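Local structure of glutathione peroxidase-like protein (Trypanosoma brucei, 3DWV) at residues A55-Y60 with V105-K110; V82-S87 with A111-M116; G92-N97 with I119-E124; L49-V54 with P128-M133. The protein probably reduces hydroperoxides as a thiol-dependent, glutathione peroxidase-type enzyme that draws its electrons from tryparedoxin. The protein carries 1 engineered substitution. All blocks are in the same frame, centred on the assembly; numbering follows the deposited sequence.

Contact 1. Residues A55-Y60 with V105-K110; sequences ASKCGY and VCTKFK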
loop_
_atom_site.group_PDB
_atom_site.type_symbol
_atom_site.label_atom_id
_atom_site.label_comp_id
_atom_site.label_asym_id
_atom_site.label_seq_id
_atom_site.Cartn_x
_atom_site.Cartn_y
_atom_site.Cartn_z
ATOM N N ALA A 55 -9.260 -1.539 0.633
ATOM C CA ALA A 55 -10.557 -1.700 -0.029
ATOM C C ALA A 55 -11.642 -1.351 1.004
ATOM O O ALA A 55 -11.279 -1.078 2.158
ATOM C CB ALA A 55 -10.721 -3.099 -0.607
ATOM N N SER A 56 -12.909 -1.340 0.655
ATOM C CA SER A 56 -13.969 -1.031 1.615
ATOM C C SER A 56 -13.931 -1.933 2.846
ATOM O O SER A 56 -13.439 -3.080 2.773
ATOM C CB SER A 56 -15.326 -1.241 0.938
ATOM O OG SER A 56 -15.525 -0.223 -0.035
ATOM N N LYS A 57 -14.471 -1.428 3.945
ATOM C CA LYS A 57 -14.439 -2.133 5.225
ATOM C C LYS A 57 -15.547 -3.184 5.251
ATOM O O LYS A 57 -16.714 -2.794 5.372
ATOM C CB LYS A 57 -14.590 -1.160 6.400
ATOM C CG LYS A 57 -14.667 -1.874 7.741
ATOM C CD LYS A 57 -14.836 -0.883 8.899
ATOM C CE LYS A 57 -16.136 -0.103 8.791
ATOM N NZ LYS A 57 -16.269 0.798 10.005
ATOM N N CYS A 58 -15.175 -4.470 5.186
ATOM C CA CYS A 58 -16.195 -5.498 5.288
ATOM C C CYS A 58 -16.231 -6.147 6.671
ATOM O O CYS A 58 -17.222 -6.777 7.007
ATOM C CB CYS A 58 -15.991 -6.599 4.235
ATOM S SG CYS A 58 -15.950 -5.949 2.537
ATOM N N GLY A 59 -15.152 -6.004 7.435
ATOM C CA GLY A 59 -15.105 -6.449 8.820
ATOM C C GLY A 59 -13.771 -7.094 9.128
ATOM O O GLY A 59 -13.444 -7.325 10.316
ATOM N N TYR A 60 -12.969 -7.549 8.143
ATOM C CA TYR A 60 -11.770 -8.351 8.322
ATOM C C TYR A 60 -10.641 -7.849 7.423
ATOM O O TYR A 60 -10.951 -7.547 6.266
ATOM C CB TYR A 60 -12.017 -9.879 8.045
ATOM C CG TYR A 60 -13.144 -10.278 8.999
ATOM C CD1 TYR A 60 -12.983 -10.537 10.355
ATOM C CD2 TYR A 60 -14.435 -10.291 8.485
ATOM C CE1 TYR A 60 -14.064 -10.868 11.192
ATOM C CE2 TYR A 60 -15.527 -10.615 9.296
ATOM C CZ TYR A 60 -15.334 -10.911 10.620
ATOM O OH TYR A 60 -16.425 -11.197 11.400
ATOM N N VAL A 105 -22.452 -6.214 2.965
ATOM C CA VAL A 105 -22.336 -4.770 3.159
ATOM C C VAL A 105 -20.917 -4.470 3.606
ATOM O O VAL A 105 -20.376 -5.074 4.549
ATOM C CB VAL A 105 -23.413 -4.290 4.141
ATOM C CG1 VAL A 105 -23.226 -2.846 4.594
ATOM C CG2 VAL A 105 -24.781 -4.441 3.486
ATOM N N CYS A 106 -20.308 -3.537 2.883
ATOM C CA CYS A 106 -18.972 -3.090 3.253
ATOM C C CYS A 106 -18.993 -1.576 3.175
ATOM O O CYS A 106 -19.552 -1.098 2.182
ATOM C CB CYS A 106 -17.912 -3.647 2.309
ATOM S SG CYS A 106 -17.909 -5.452 2.216
ATOM N N THR A 107 -18.421 -0.868 4.126
ATOM C CA THR A 107 -18.572 0.587 4.090
ATOM C C THR A 107 -17.255 1.278 3.771
ATOM O O THR A 107 -16.163 0.690 3.642
ATOM C CB THR A 107 -19.131 1.000 5.463
ATOM O OG1 THR A 107 -18.150 0.619 6.453
ATOM C CG2 THR A 107 -20.406 0.289 5.845
ATOM N N LYS A 108 -17.329 2.596 3.587
ATOM C CA LYS A 108 -16.162 3.391 3.211
ATOM C C LYS A 108 -14.998 3.172 4.163
ATOM O O LYS A 108 -15.143 3.316 5.362
ATOM C CB LYS A 108 -16.520 4.896 3.207
ATOM C CG LYS A 108 -15.337 5.723 2.746
ATOM C CD LYS A 108 -15.493 7.225 2.995
ATOM C CE LYS A 108 -14.565 8.014 2.079
ATOM N NZ LYS A 108 -15.133 9.314 1.584
ATOM N N PHE A 109 -13.830 2.834 3.659
ATOM C CA PHE A 109 -12.604 2.788 4.410
ATOM C C PHE A 109 -12.244 4.150 5.031
ATOM O O PHE A 109 -12.337 5.149 4.297
ATOM C CB PHE A 109 -11.456 2.357 3.483
ATOM C CG PHE A 109 -10.194 2.156 4.318
ATOM C CD1 PHE A 109 -10.167 1.158 5.304
ATOM C CD2 PHE A 109 -9.088 2.966 4.154
ATOM C CE1 PHE A 109 -9.042 0.970 6.081
ATOM C CE2 PHE A 109 -7.942 2.721 4.910
ATOM C CZ PHE A 109 -7.913 1.743 5.875
ATOM N N LYS A 110 -11.879 4.068 6.310
ATOM C CA LYS A 110 -11.432 5.210 7.107
ATOM C C LYS A 110 -10.188 4.886 7.918
ATOM O O LYS A 110 -10.055 3.798 8.486
ATOM C CB LYS A 110 -12.504 5.664 8.123
ATOM C CG LYS A 110 -13.790 6.213 7.520
ATOM C CD LYS A 110 -14.814 6.668 8.528
ATOM C CE LYS A 110 -15.169 5.822 9.710
ATOM N NZ LYS A 110 -15.897 4.542 9.506
HETATM O O HOH W 1 -18.498 2.560 8.690
HETATM O O HOH W 2 -14.394 2.613 8.072
HETATM O O HOH W 3 -19.936 -7.265 6.372
#
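Lys57 lies alongside Thr107, the two side chains pointing the same way across a single antiparallel, hydrogen-bonded pair. The backbone gives two bonds here: Lys57 N to Thr107 O at 2.7 Å, and Thr107 N back to Lys57 O at 2.9 Å. The lysine leaves with CG anti to the backbone N (chi1 176°). Its CB rests 3.7 Å from Thr107 O, and the bend at chi3 (63°) brings CE to 3.2 Å from Thr107 OG1. At the tip, NZ and Thr107 OG1 share one water. A second water takes a weak bond from Lys57 NZ, accepts from Lys110 NZ and donates to Lys108 O; it bridges the two ammonium groups from one side, their NZ atoms 3.8 Å apart, and probably eases their repulsion.

One residue further on, Cys58 SG is joined to Cys106 SG by a 2.0 Å disulfide with chi3 of 106°. Ile101 of helix 100-103 packs on both cysteines, and a third water links Cys58 O to Val105 O. Cys58 is the predicted active-site residue, and this disulfide between two loops of the thioredoxin-like fold is characteristic of the oxidised form of a peroxidase that works through an intramolecular disulfide.

Contact 2. Residues V82-S87 with A111-M116; sequences VLAFPS and AEFPIM. Engineered in segment 82-87: Ser87 (natural residue Cys).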
loop_
_atom_site.group_PDB
_atom_site.type_symbol
_atom_site.label_atom_id
_atom_site.label_comp_id
_atom_site.label_asym_id
_atom_site.label_seq_id
_atom_site.Cartn_x
_atom_site.Cartn_y
_atom_site.Cartn_z
ATOM N N VAL A 82 2.374 6.103 6.656
ATOM C CA VAL A 82 1.697 5.003 5.960
ATOM C C VAL A 82 0.811 5.655 4.908
ATOM O O VAL A 82 0.087 6.611 5.292
ATOM C CB VAL A 82 0.872 4.193 6.973
ATOM C CG1 VAL A 82 -0.057 3.242 6.247
ATOM C CG2 VAL A 82 1.830 3.505 7.950
ATOM N N LEU A 83 0.826 5.188 3.662
ATOM C CA LEU A 83 -0.093 5.698 2.661
ATOM C C LEU A 83 -1.004 4.571 2.184
ATOM O O LEU A 83 -0.466 3.466 1.957
ATOM C CB LEU A 83 0.660 6.198 1.426
ATOM C CG LEU A 83 1.664 7.326 1.664
ATOM C CD1 LEU A 83 2.305 7.739 0.341
ATOM C CD2 LEU A 83 0.999 8.568 2.246
ATOM N N ALA A 84 -2.297 4.834 1.990
ATOM C CA ALA A 84 -3.212 3.784 1.562
ATOM C C ALA A 84 -3.791 4.079 0.165
ATOM O O ALA A 84 -4.352 5.138 -0.015
ATOM C CB ALA A 84 -4.373 3.594 2.553
ATOM N N PHE A 85 -3.649 3.111 -0.745
ATOM C CA PHE A 85 -4.277 3.213 -2.054
ATOM C C PHE A 85 -5.484 2.292 -2.135
ATOM O O PHE A 85 -5.279 1.059 -2.129
ATOM C CB PHE A 85 -3.300 2.805 -3.178
ATOM C CG PHE A 85 -2.268 3.876 -3.469
ATOM C CD1 PHE A 85 -1.108 3.922 -2.730
ATOM C CD2 PHE A 85 -2.441 4.807 -4.489
ATOM C CE1 PHE A 85 -0.123 4.848 -3.000
ATOM C CE2 PHE A 85 -1.474 5.750 -4.761
ATOM C CZ PHE A 85 -0.312 5.779 -4.011
ATOM N N PRO A 86 -6.708 2.798 -2.129
ATOM C CA PRO A 86 -7.856 1.892 -2.270
ATOM C C PRO A 86 -8.024 1.411 -3.711
ATOM O O PRO A 86 -7.810 2.199 -4.642
ATOM C CB PRO A 86 -9.050 2.753 -1.848
ATOM C CG PRO A 86 -8.436 3.950 -1.185
ATOM C CD PRO A 86 -7.143 4.197 -1.919
ATOM N N SER A 87 -8.391 0.148 -3.876
ATOM C CA SER A 87 -8.651 -0.392 -5.216
ATOM C C SER A 87 -9.975 0.139 -5.754
ATOM O O SER A 87 -10.951 0.242 -4.996
ATOM C CB SER A 87 -8.728 -1.909 -5.216
ATOM O OG SER A 87 -9.178 -2.371 -6.504
ATOM N N ALA A 111 -9.295 5.866 8.030
ATOM C CA ALA A 111 -8.056 5.689 8.771
ATOM C C ALA A 111 -7.419 7.009 9.225
ATOM O O ALA A 111 -7.677 8.130 8.782
ATOM C CB ALA A 111 -7.071 4.924 7.901
ATOM N N GLU A 112 -6.451 6.880 10.158
ATOM C CA GLU A 112 -5.727 8.037 10.662
ATOM C C GLU A 112 -4.652 8.520 9.697
ATOM O O GLU A 112 -4.187 9.663 9.778
ATOM C CB GLU A 112 -5.095 7.582 11.972
ATOM C CG GLU A 112 -6.010 7.730 13.180
ATOM C CD GLU A 112 -5.146 7.553 14.431
ATOM O OE1 GLU A 112 -4.356 8.483 14.739
ATOM O OE2 GLU A 112 -5.289 6.467 15.013
ATOM N N PHE A 113 -4.248 7.626 8.784
ATOM C CA PHE A 113 -3.160 7.917 7.828
ATOM C C PHE A 113 -3.749 8.349 6.497
ATOM O O PHE A 113 -4.960 8.129 6.312
ATOM C CB PHE A 113 -2.251 6.702 7.672
ATOM C CG PHE A 113 -2.914 5.336 7.657
ATOM C CD1 PHE A 113 -3.488 4.843 6.505
ATOM C CD2 PHE A 113 -3.005 4.516 8.751
ATOM C CE1 PHE A 113 -4.092 3.601 6.399
ATOM C CE2 PHE A 113 -3.579 3.266 8.704
ATOM C CZ PHE A 113 -4.177 2.781 7.530
ATOM N N PRO A 114 -2.998 8.950 5.579
ATOM C CA PRO A 114 -3.529 9.360 4.273
ATOM C C PRO A 114 -4.021 8.235 3.375
ATOM O O PRO A 114 -3.393 7.188 3.206
ATOM C CB PRO A 114 -2.326 10.029 3.583
ATOM C CG PRO A 114 -1.556 10.576 4.767
ATOM C CD PRO A 114 -1.595 9.399 5.744
ATOM N N ILE A 115 -5.174 8.554 2.756
ATOM C CA ILE A 115 -5.765 7.633 1.784
ATOM C C ILE A 115 -5.839 8.366 0.447
ATOM O O ILE A 115 -6.260 9.523 0.348
ATOM C CB ILE A 115 -7.160 7.133 2.172
ATOM C CG1 ILE A 115 -7.203 6.543 3.583
ATOM C CG2 ILE A 115 -7.713 6.143 1.165
ATOM C CD1 ILE A 115 -8.570 6.517 4.210
ATOM N N MET A 116 -5.393 7.657 -0.564
ATOM C CA MET A 116 -5.261 8.270 -1.885
ATOM C C MET A 116 -6.517 8.021 -2.713
ATOM O O MET A 116 -7.457 7.327 -2.293
ATOM C CB MET A 116 -3.970 7.784 -2.559
ATOM C CG MET A 116 -2.710 8.037 -1.713
ATOM S SD MET A 116 -2.257 9.788 -1.583
ATOM C CE MET A 116 -2.638 10.148 0.130
#
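Ala84 joins the two backbones, its N donating to Pro114 O at 2.9 Å and its O accepting from Met116 N at 2.8 Å. The register advances in step from Val82 beside Phe113 to Phe85 beside Met116, so residues 113-116 run in the same general direction as the strand.

Around this bridge the side chains close in. Val82 CG1 sits over the centre of the Phe113 ring in a CH-pi contact, 3.8 Å from the centroid, while Ala84 CB touches the edge of the same ring. Phe113 reaches there with CG held between the backbone N and the carbonyl carbon (chi1 39°), and Ala111 CB lies over the opposite face, toward its rim. Met116, with CG anti to the carbonyl carbon (chi1 -56°), lays CG over a face of Phe85, offset toward the rim and 4.0 Å from the centroid; the bend at chi2 then sets SD oblique to that ring as a Met-aromatic contact.

Further out, helix 64-75 packs on Phe113 through Ala68 and Thr69, and strand 49-54 is bonded to the backbone of Phe85. The contact is therefore largely apolar, its polar backbone atoms paired at the bridge, although Val82 O is buried without a partner.

Contact 3. Residues G92-N97 with I119-E124; sequences GQEPGN and INVNGE. Unlike the reference sequence in segment 92-97: Asn97 (reference Thr).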
loop_
_atom_site.group_PDB
_atom_site.type_symbol
_atom_site.label_atom_id
_atom_site.label_comp_id
_atom_site.label_asym_id
_atom_site.label_seq_id
_atom_site.Cartn_x
_atom_site.Cartn_y
_atom_site.Cartn_z
ATOM N N GLY A 92 -12.300 -7.373 -12.287
ATOM C CA GLY A 92 -12.346 -8.766 -11.889
ATOM C C GLY A 92 -11.047 -9.276 -11.297
ATOM O O GLY A 92 -11.029 -10.338 -10.643
ATOM N N GLN A 93 -9.965 -8.551 -11.460
ATOM C CA GLN A 93 -8.658 -9.054 -11.076
ATOM C C GLN A 93 -8.042 -8.298 -9.917
ATOM O O GLN A 93 -6.838 -8.505 -9.647
ATOM C CB GLN A 93 -7.722 -8.960 -12.294
ATOM C CG GLN A 93 -7.248 -7.543 -12.564
ATOM C CD GLN A 93 -8.340 -6.566 -12.982
ATOM O OE1 GLN A 93 -9.126 -6.865 -13.860
ATOM N NE2 GLN A 93 -8.464 -5.405 -12.339
ATOM N N GLU A 94 -8.831 -7.461 -9.228
ATOM C CA GLU A 94 -8.263 -6.707 -8.091
ATOM C C GLU A 94 -8.074 -7.594 -6.866
ATOM O O GLU A 94 -8.585 -8.726 -6.801
ATOM C CB GLU A 94 -9.173 -5.503 -7.798
ATOM C CG GLU A 94 -9.085 -4.485 -8.950
ATOM C CD GLU A 94 -7.700 -3.858 -9.044
ATOM O OE1 GLU A 94 -7.313 -3.101 -8.107
ATOM O OE2 GLU A 94 -7.043 -4.124 -10.080
ATOM N N PRO A 95 -7.264 -7.134 -5.929
ATOM C CA PRO A 95 -6.941 -7.962 -4.779
ATOM C C PRO A 95 -8.206 -8.371 -4.040
ATOM O O PRO A 95 -9.203 -7.679 -4.073
ATOM C CB PRO A 95 -6.076 -7.063 -3.884
ATOM C CG PRO A 95 -5.484 -6.048 -4.840
ATOM C CD PRO A 95 -6.539 -5.824 -5.876
ATOM N N GLY A 96 -8.079 -9.533 -3.397
ATOM C CA GLY A 96 -9.136 -10.060 -2.577
ATOM C C GLY A 96 -10.194 -10.788 -3.415
ATOM O O GLY A 96 -10.102 -11.090 -4.629
ATOM N N ASN A 97 -11.253 -11.095 -2.645
ATOM C CA ASN A 97 -12.391 -11.823 -3.215
ATOM C C ASN A 97 -13.401 -10.901 -3.875
ATOM O O ASN A 97 -14.044 -10.021 -3.279
ATOM C CB ASN A 97 -13.066 -12.634 -2.096
ATOM C CG ASN A 97 -14.234 -13.466 -2.603
ATOM O OD1 ASN A 97 -14.704 -13.363 -3.736
ATOM N ND2 ASN A 97 -14.713 -14.326 -1.713
ATOM N N ILE A 119 -7.436 3.436 -7.458
ATOM C CA ILE A 119 -6.586 3.018 -8.549
ATOM C C ILE A 119 -6.750 1.540 -8.877
ATOM O O ILE A 119 -7.256 0.802 -8.023
ATOM C CB ILE A 119 -5.110 3.234 -8.159
ATOM C CG1 ILE A 119 -4.662 2.312 -7.014
ATOM C CG2 ILE A 119 -4.818 4.671 -7.775
ATOM C CD1 ILE A 119 -3.142 2.237 -6.938
ATOM N N ASN A 120 -6.330 1.099 -10.058
ATOM C CA ASN A 120 -6.233 -0.359 -10.314
ATOM C C ASN A 120 -4.866 -0.798 -9.796
ATOM O O ASN A 120 -3.870 -0.082 -10.076
ATOM C CB ASN A 120 -6.367 -0.786 -11.792
ATOM C CG ASN A 120 -7.801 -1.000 -12.251
ATOM O OD1 ASN A 120 -8.389 -0.157 -12.953
ATOM N ND2 ASN A 120 -8.369 -2.142 -11.835
ATOM N N VAL A 121 -4.828 -1.923 -9.041
ATOM C CA VAL A 121 -3.456 -2.262 -8.626
ATOM C C VAL A 121 -3.012 -3.490 -9.434
ATOM O O VAL A 121 -1.801 -3.719 -9.450
ATOM C CB VAL A 121 -3.284 -2.533 -7.155
ATOM C CG1 VAL A 121 -3.548 -1.292 -6.296
ATOM C CG2 VAL A 121 -4.224 -3.621 -6.684
ATOM N N ASN A 122 -3.974 -4.188 -10.048
ATOM C CA ASN A 122 -3.630 -5.269 -10.983
ATOM C C ASN A 122 -4.220 -5.025 -12.387
ATOM O O ASN A 122 -4.994 -4.082 -12.598
ATOM C CB ASN A 122 -4.097 -6.616 -10.445
ATOM C CG ASN A 122 -3.472 -7.011 -9.130
ATOM O OD1 ASN A 122 -2.288 -6.764 -8.905
ATOM N ND2 ASN A 122 -4.265 -7.700 -8.296
ATOM N N GLY A 123 -3.863 -5.867 -13.363
ATOM C CA GLY A 123 -4.427 -5.814 -14.683
ATOM C C GLY A 123 -3.784 -4.814 -15.623
ATOM O O GLY A 123 -2.797 -4.124 -15.278
ATOM N N GLU A 124 -4.356 -4.747 -16.823
ATOM C CA GLU A 124 -3.819 -3.887 -17.868
ATOM C C GLU A 124 -3.791 -2.427 -17.457
ATOM O O GLU A 124 -2.910 -1.675 -17.925
ATOM C CB GLU A 124 -4.661 -4.014 -19.149
ATOM C CG GLU A 124 -6.060 -3.444 -19.024
ATOM C CD GLU A 124 -7.017 -3.816 -20.144
ATOM O OE1 GLU A 124 -6.591 -4.508 -21.096
ATOM O OE2 GLU A 124 -8.201 -3.396 -20.025
#
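Glu94 points its carboxylate toward the backbone N-H groups of Val121 and Asn122 and the side-chain amide of Asn120, and hydrogen bonds dominate the contact. OE1 receives Val121 N at 2.9 Å on its syn lone pair and is also bonded to the hydroxyl of the engineered Ser87. OE2 collects three donors from different sides: Asn122 N on the syn side at 3.1 Å, Gln93 NE2 on the anti lone pair at 3.0 Å, and Asn120 ND2 from above the carboxylate plane at 3.0 Å. So many N-H groups around a buried carboxylate fix its rotation and would favour the ionised form. A bend at chi2 (-66°) turns the acid toward these donors.

The side-chain amides form a second group. Asn122 ND2 reaches Gln93 O at 3.0 Å, in its own amide plane and the carbonyl plane, and also Ile146 O. Gln93 NE2 and Asn120 ND2 are two donors that come close where their side chains cross at about a right angle, both bonded to Phe90 O as well as to Glu94 OE2.

The main apolar contact is that of Pro95, whose CG and CD both meet Val121 CG2 at a tight 3.3 Å.

The contact joins the loop between strand 81-86 and helix 100-103 to the loop preceding helix 128-136. That helix packs Tyr130 against Ile119 and Val121, while its Lys134 bonds to Val121 O and Asn122 OD1.

Contact 4. Residues L49-V54 with P128-M133; sequences LLIYNV and PLYEYM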
loop_
_atom_site.group_PDB
_atom_site.type_symbol
_atom_site.label_atom_id
_atom_site.label_comp_id
_atom_site.label_asym_id
_atom_site.label_seq_id
_atom_site.Cartn_x
_atom_site.Cartn_y
_atom_site.Cartn_z
ATOM N N LEU A 49 8.659 4.689 4.590
ATOM C CA LEU A 49 7.218 4.709 4.622
ATOM C C LEU A 49 6.710 3.314 4.245
ATOM O O LEU A 49 7.462 2.495 3.713
ATOM C CB LEU A 49 6.625 5.807 3.749
ATOM C CG LEU A 49 6.863 5.801 2.241
ATOM C CD1 LEU A 49 5.699 6.506 1.544
ATOM C CD2 LEU A 49 8.177 6.469 1.828
ATOM N N LEU A 50 5.440 3.058 4.538
ATOM C CA LEU A 50 4.784 1.820 4.180
ATOM C C LEU A 50 3.595 2.134 3.267
ATOM O O LEU A 50 2.831 3.013 3.688
ATOM C CB LEU A 50 4.184 1.135 5.405
ATOM C CG LEU A 50 4.874 -0.038 6.055
ATOM C CD1 LEU A 50 3.984 -0.546 7.190
ATOM C CD2 LEU A 50 5.228 -1.139 5.071
ATOM N N ILE A 51 3.508 1.431 2.134
ATOM C CA ILE A 51 2.393 1.693 1.212
ATOM C C ILE A 51 1.522 0.453 1.104
ATOM O O ILE A 51 1.955 -0.601 0.631
ATOM C CB ILE A 51 2.863 2.138 -0.174
ATOM C CG1 ILE A 51 3.777 3.380 -0.078
ATOM C CG2 ILE A 51 1.657 2.368 -1.086
ATOM C CD1 ILE A 51 4.317 3.795 -1.464
ATOM N N TYR A 52 0.289 0.652 1.600
ATOM C CA TYR A 52 -0.715 -0.381 1.522
ATOM C C TYR A 52 -1.773 -0.209 0.433
ATOM O O TYR A 52 -2.140 0.954 0.188
ATOM C CB TYR A 52 -1.489 -0.372 2.832
ATOM C CG TYR A 52 -0.824 -0.895 4.075
ATOM C CD1 TYR A 52 -0.002 -0.116 4.864
ATOM C CD2 TYR A 52 -1.058 -2.219 4.471
ATOM C CE1 TYR A 52 0.591 -0.638 6.020
ATOM C CE2 TYR A 52 -0.483 -2.726 5.620
ATOM C CZ TYR A 52 0.344 -1.947 6.389
ATOM O OH TYR A 52 0.917 -2.458 7.537
ATOM N N ASN A 53 -2.234 -1.292 -0.172
ATOM C CA ASN A 53 -3.494 -1.246 -0.935
ATOM C C ASN A 53 -4.657 -1.614 -0.010
ATOM O O ASN A 53 -4.489 -2.494 0.830
ATOM C CB ASN A 53 -3.468 -2.163 -2.167
ATOM C CG ASN A 53 -3.246 -3.634 -1.807
ATOM O OD1 ASN A 53 -2.117 -3.981 -1.448
ATOM N ND2 ASN A 53 -4.241 -4.513 -1.895
ATOM N N VAL A 54 -5.802 -0.937 -0.158
ATOM C CA VAL A 54 -6.910 -1.186 0.795
ATOM C C VAL A 54 -8.164 -1.347 -0.042
ATOM O O VAL A 54 -8.159 -1.282 -1.293
ATOM C CB VAL A 54 -7.001 -0.063 1.845
ATOM C CG1 VAL A 54 -5.656 0.124 2.591
ATOM C CG2 VAL A 54 -7.370 1.265 1.196
ATOM N N PRO A 128 1.059 2.766 -12.685
ATOM C CA PRO A 128 2.506 2.509 -12.842
ATOM C C PRO A 128 3.277 2.448 -11.540
ATOM O O PRO A 128 4.267 1.684 -11.533
ATOM C CB PRO A 128 2.991 3.674 -13.742
ATOM C CG PRO A 128 1.767 4.072 -14.526
ATOM C CD PRO A 128 0.607 3.886 -13.537
ATOM N N LEU A 129 2.881 3.145 -10.486
ATOM C CA LEU A 129 3.640 3.044 -9.236
ATOM C C LEU A 129 3.547 1.606 -8.741
ATOM O O LEU A 129 4.539 1.090 -8.215
ATOM C CB LEU A 129 3.143 4.037 -8.184
ATOM C CG LEU A 129 3.463 3.791 -6.708
ATOM C CD1 LEU A 129 4.838 4.318 -6.309
ATOM C CD2 LEU A 129 2.397 4.455 -5.835
ATOM N N TYR A 130 2.376 0.981 -8.899
ATOM C CA TYR A 130 2.195 -0.411 -8.471
ATOM C C TYR A 130 3.001 -1.339 -9.381
ATOM O O TYR A 130 3.648 -2.311 -8.966
ATOM C CB TYR A 130 0.672 -0.767 -8.373
ATOM C CG TYR A 130 0.310 -0.606 -6.912
ATOM C CD1 TYR A 130 -0.021 0.637 -6.393
ATOM C CD2 TYR A 130 0.339 -1.699 -6.067
ATOM C CE1 TYR A 130 -0.328 0.793 -5.060
ATOM C CE2 TYR A 130 0.038 -1.525 -4.722
ATOM C CZ TYR A 130 -0.302 -0.281 -4.209
ATOM O OH TYR A 130 -0.618 -0.101 -2.877
ATOM N N GLU A 131 2.986 -1.088 -10.694
ATOM C CA GLU A 131 3.800 -1.906 -11.606
ATOM C C GLU A 131 5.249 -1.832 -11.198
ATOM O O GLU A 131 5.928 -2.888 -11.191
ATOM C CB GLU A 131 3.546 -1.463 -13.055
ATOM C CG GLU A 131 2.056 -1.846 -13.320
ATOM C CD GLU A 131 1.867 -3.348 -13.351
ATOM O OE1 GLU A 131 2.007 -3.822 -14.519
ATOM O OE2 GLU A 131 1.584 -4.146 -12.402
ATOM N N TYR A 132 5.669 -0.627 -10.832
ATOM C CA TYR A 132 7.060 -0.546 -10.330
ATOM C C TYR A 132 7.303 -1.277 -9.026
ATOM O O TYR A 132 8.304 -2.011 -8.897
ATOM C CB TYR A 132 7.390 0.956 -10.198
ATOM C CG TYR A 132 8.697 1.235 -9.458
ATOM C CD1 TYR A 132 9.947 0.927 -10.007
ATOM C CD2 TYR A 132 8.654 1.817 -8.201
ATOM C CE1 TYR A 132 11.120 1.201 -9.301
ATOM C CE2 TYR A 132 9.795 2.085 -7.485
ATOM C CZ TYR A 132 11.019 1.769 -8.048
ATOM O OH TYR A 132 12.134 2.060 -7.290
ATOM N N MET A 133 6.473 -1.084 -7.978
ATOM C CA MET A 133 6.736 -1.738 -6.697
ATOM C C MET A 133 6.616 -3.251 -6.835
ATOM O O MET A 133 7.420 -4.009 -6.270
ATOM C CB MET A 133 5.733 -1.226 -5.637
ATOM C CG MET A 133 5.960 0.230 -5.279
ATOM S SD MET A 133 4.954 0.780 -3.875
ATOM C CE MET A 133 3.274 0.373 -4.329
HETATM O O HOH W 4 0.384 -2.218 -1.438
#
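Tyr130 extends from its helix to the strand and ends with OH beside Ile51 and Asn53. Its first torsion lies away from the usual staggered values (chi1 -97°), and the ring reaches across so that OH sits 3.8 Å from Ile51 CG2 and 3.6 Å from Asn53 CB. Ile51 presents both branches to the helix: CG2, anti to the backbone N, faces the phenol, while the extended CG1 arm carries CD1 to 3.9 Å from Met133 SD. The isoleucine and the methionine cross at about a right angle. A bend in Met133 at chi3 (-54°) folds CE back over the centre of the Tyr130 ring, 3.5 Å above its plane, and within 4.1 Å of Ile51 CG2.

With CG between its backbone N and carbonyl carbon (chi1 60°), Asn53 places OD1 where a water, 3.1 Å from OD1, links it to Tyr130 OH at 2.7 Å; its ND2 bonds to Trp148 O. The short segments of strand and helix have axes 11.7 Å apart at closest, a gap bridged mainly by Tyr130 and Met133.

No direct hydrogen bond links strand to helix: the contact rests on van der Waals packing, with one water linking the phenol to Asn53 OD1.

From the N terminus, strand 49-54 starts contact 4, the widest loop, which closes only at helix 128-133 and encloses the other three. Within it, residues 55-60, 82-87 and 92-97 come in order, and their partners 105-110, 111-116 and 119-124 follow in the same order, so contacts 1, 2 and 3 all cross one another. Contact 1 ties the loop after the first strand to the loop beyond helix 100-103; contact 2 lays the next part of that loop along edge strand 81-86; contact 3 joins a later part of it to the loop before helix 100-103. Phe109 packs on Ile115 and Val54, the backbone of Pro86 bonds to Ile119, and Pro95 packs on Asn53, linking the contacts side by side.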